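Local coordinates for esterase Rv0045c (Mycobacterium tuberculosis, PDB 6WYN), which hydrolyses carboxylic esters, with a strong preference for short, straight alkyl chains, and is likely involved in ester and lipid metabolism, at residues E149-S155 with V172-V178. Numbering follows the deposited sequence.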
loop_
_atom_site.group_PDB
_atom_site.type_symbol
_atom_site.label_atom_id
_atom_site.label_comp_id
_atom_site.label_asym_id
_atom_site.label_seq_id
_atom_site.Cartn_x
_atom_site.Cartn_y
_atom_site.Cartn_z
ATOM N N GLU A 149 -10.710 9.988 -9.510
ATOM C CA GLU A 149 -9.671 11.040 -9.680
ATOM C C GLU A 149 -8.444 10.769 -8.781
ATOM O O GLU A 149 -7.335 10.841 -9.347
ATOM C CB GLU A 149 -10.264 12.417 -9.384
ATOM C CG GLU A 149 -11.159 12.935 -10.501
ATOM C CD GLU A 149 -12.330 13.805 -10.060
ATOM O OE1 GLU A 149 -12.712 13.751 -8.855
ATOM O OE2 GLU A 149 -12.878 14.524 -10.928
ATOM N N PHE A 150 -8.624 10.420 -7.486
ATOM C CA PHE A 150 -7.567 10.408 -6.432
ATOM C C PHE A 150 -6.923 9.026 -6.287
ATOM O O PHE A 150 -7.618 8.021 -6.129
ATOM C CB PHE A 150 -8.139 10.866 -5.078
ATOM C CG PHE A 150 -9.056 12.055 -5.208
ATOM C CD1 PHE A 150 -10.385 11.895 -5.593
ATOM C CD2 PHE A 150 -8.562 13.347 -5.093
ATOM C CE1 PHE A 150 -11.220 12.988 -5.785
ATOM C CE2 PHE A 150 -9.397 14.447 -5.278
ATOM C CZ PHE A 150 -10.722 14.268 -5.618
ATOM N N VAL A 151 -5.595 8.987 -6.260
ATOM C CA VAL A 151 -4.814 7.770 -5.954
ATOM C C VAL A 151 -3.933 8.039 -4.749
ATOM O O VAL A 151 -3.148 8.981 -4.778
ATOM C CB VAL A 151 -4.002 7.299 -7.161
ATOM C CG1 VAL A 151 -3.287 5.992 -6.895
ATOM C CG2 VAL A 151 -4.921 7.190 -8.362
ATOM N N VAL A 152 -4.079 7.194 -3.749
ATOM C CA VAL A 152 -3.251 7.177 -2.537
ATOM C C VAL A 152 -2.384 5.945 -2.623
ATOM O O VAL A 152 -2.962 4.856 -2.692
ATOM C CB VAL A 152 -4.132 7.136 -1.297
ATOM C CG1 VAL A 152 -3.303 7.116 -0.028
ATOM C CG2 VAL A 152 -5.137 8.267 -1.325
ATOM N N GLY A 153 -1.069 6.128 -2.537
ATOM C CA GLY A 153 -0.118 5.024 -2.589
ATOM C C GLY A 153 0.898 5.128 -1.495
ATOM O O GLY A 153 1.556 6.206 -1.373
ATOM N N MET A 154 1.138 4.034 -0.800
ATOM C CA MET A 154 2.208 3.999 0.228
ATOM C C MET A 154 3.454 3.271 -0.318
ATOM O O MET A 154 3.337 2.157 -0.889
ATOM C CB MET A 154 1.696 3.305 1.487
ATOM C CG MET A 154 2.692 3.325 2.600
ATOM S SD MET A 154 3.289 1.650 2.826
ATOM C CE MET A 154 4.507 1.856 4.124
ATOM N N SER A 155 4.639 3.831 -0.095
ATOM C CA SER A 155 5.942 3.188 -0.483
ATOM C C SER A 155 5.903 2.617 -1.939
ATOM O O SER A 155 5.731 3.389 -2.865
ATOM C CB SER A 155 6.380 2.198 0.553
ATOM O OG SER A 155 7.806 2.064 0.507
ATOM N N VAL A 172 -5.930 9.665 -13.375
ATOM C CA VAL A 172 -5.365 10.184 -12.086
ATOM C C VAL A 172 -5.471 11.708 -12.064
ATOM O O VAL A 172 -4.688 12.352 -12.789
ATOM C CB VAL A 172 -3.882 9.794 -11.927
ATOM C CG1 VAL A 172 -3.302 10.272 -10.601
ATOM C CG2 VAL A 172 -3.641 8.304 -12.114
ATOM N N GLY A 173 -6.379 12.257 -11.269
ATOM C CA GLY A 173 -6.487 13.716 -11.093
ATOM C C GLY A 173 -5.484 14.211 -10.062
ATOM O O GLY A 173 -4.984 15.343 -10.226
ATOM N N GLU A 174 -5.172 13.388 -9.044
ATOM C CA GLU A 174 -4.487 13.843 -7.809
ATOM C C GLU A 174 -3.773 12.652 -7.155
ATOM O O GLU A 174 -4.379 11.569 -7.127
ATOM C CB GLU A 174 -5.622 14.467 -7.005
ATOM C CG GLU A 174 -5.217 15.099 -5.733
ATOM C CD GLU A 174 -5.020 16.601 -5.812
ATOM O OE1 GLU A 174 -5.676 17.282 -6.654
ATOM O OE2 GLU A 174 -4.223 17.073 -5.004
ATOM N N LEU A 175 -2.517 12.820 -6.740
ATOM C CA LEU A 175 -1.717 11.767 -6.070
ATOM C C LEU A 175 -1.514 12.138 -4.602
ATOM O O LEU A 175 -1.124 13.292 -4.293
ATOM C CB LEU A 175 -0.345 11.609 -6.707
ATOM C CG LEU A 175 -0.322 11.032 -8.115
ATOM C CD1 LEU A 175 0.988 11.337 -8.819
ATOM C CD2 LEU A 175 -0.550 9.541 -8.072
ATOM N N VAL A 176 -1.650 11.151 -3.731
ATOM C CA VAL A 176 -1.186 11.249 -2.330
ATOM C C VAL A 176 -0.166 10.139 -2.148
ATOM O O VAL A 176 -0.542 8.954 -2.286
ATOM C CB VAL A 176 -2.344 11.165 -1.329
ATOM C CG1 VAL A 176 -1.826 11.283 0.078
ATOM C CG2 VAL A 176 -3.428 12.213 -1.605
ATOM N N LEU A 177 1.081 10.526 -1.880
ATOM C CA LEU A 177 2.216 9.621 -1.623
ATOM C C LEU A 177 2.331 9.444 -0.120
ATOM O O LEU A 177 2.510 10.494 0.610
ATOM C CB LEU A 177 3.509 10.219 -2.189
ATOM C CG LEU A 177 3.580 10.395 -3.700
ATOM C CD1 LEU A 177 4.939 10.940 -4.079
ATOM C CD2 LEU A 177 3.359 9.079 -4.444
ATOM N N VAL A 178 2.342 8.208 0.362
ATOM C CA VAL A 178 2.556 7.976 1.815
ATOM C C VAL A 178 3.985 7.514 2.039
ATOM O O VAL A 178 4.328 6.370 1.682
ATOM C CB VAL A 178 1.487 7.054 2.401
ATOM C CG1 VAL A 178 1.660 6.812 3.881
ATOM C CG2 VAL A 178 0.116 7.632 2.130
#
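Phe150 to Met154 pairs in parallel with Glu174 to Val178, the two strands running 15° apart and joined by nearly straight hydrogen bonds, among them Val176 N to Val151 O at 2.8 Å; just beyond the first strand, Ser155 N adds the last, to Val178 O at 3.1 Å. At the other end Glu149 O takes a short bond from Gly173 N (2.6 Å) and a weak one from Glu174 N. Phe150, Val152 and Met154 share one face with Glu174, Val176 and Val178. There Phe150 CD2 lies 3.7 Å from Glu174 CB; the glutamate then bends at chi2 (97°), carrying its carboxylate off to a salt bridge with Arg300. Val152 and Val176 stand side by side, with Val152 CG2 4.0 Å from Val176 CB. With CG anti to the backbone N (chi1 -176°), Met154 lays CG 3.9 Å from Val178 CG1, and its chi2 bend leads the end away. On the reverse face, Val151 CB lies 4.2 Å from Leu175 CD2, and Val151 CG2 reaches both methyls of Val172 in the loop leading into the second strand. The pair illustrates the beta-alpha-beta crossover of alpha/beta hydrolases: helix 156-167 links the strands and packs on Val151 and Leu175, while Ser155, the probable nucleophile, sits at the nucleophile elbow, the tight turn into that helix, hydrogen-bonded to His310. Helix 317-328 packs against Phe150 and Val176, and strands 85-88 and 273-278 flank the pair.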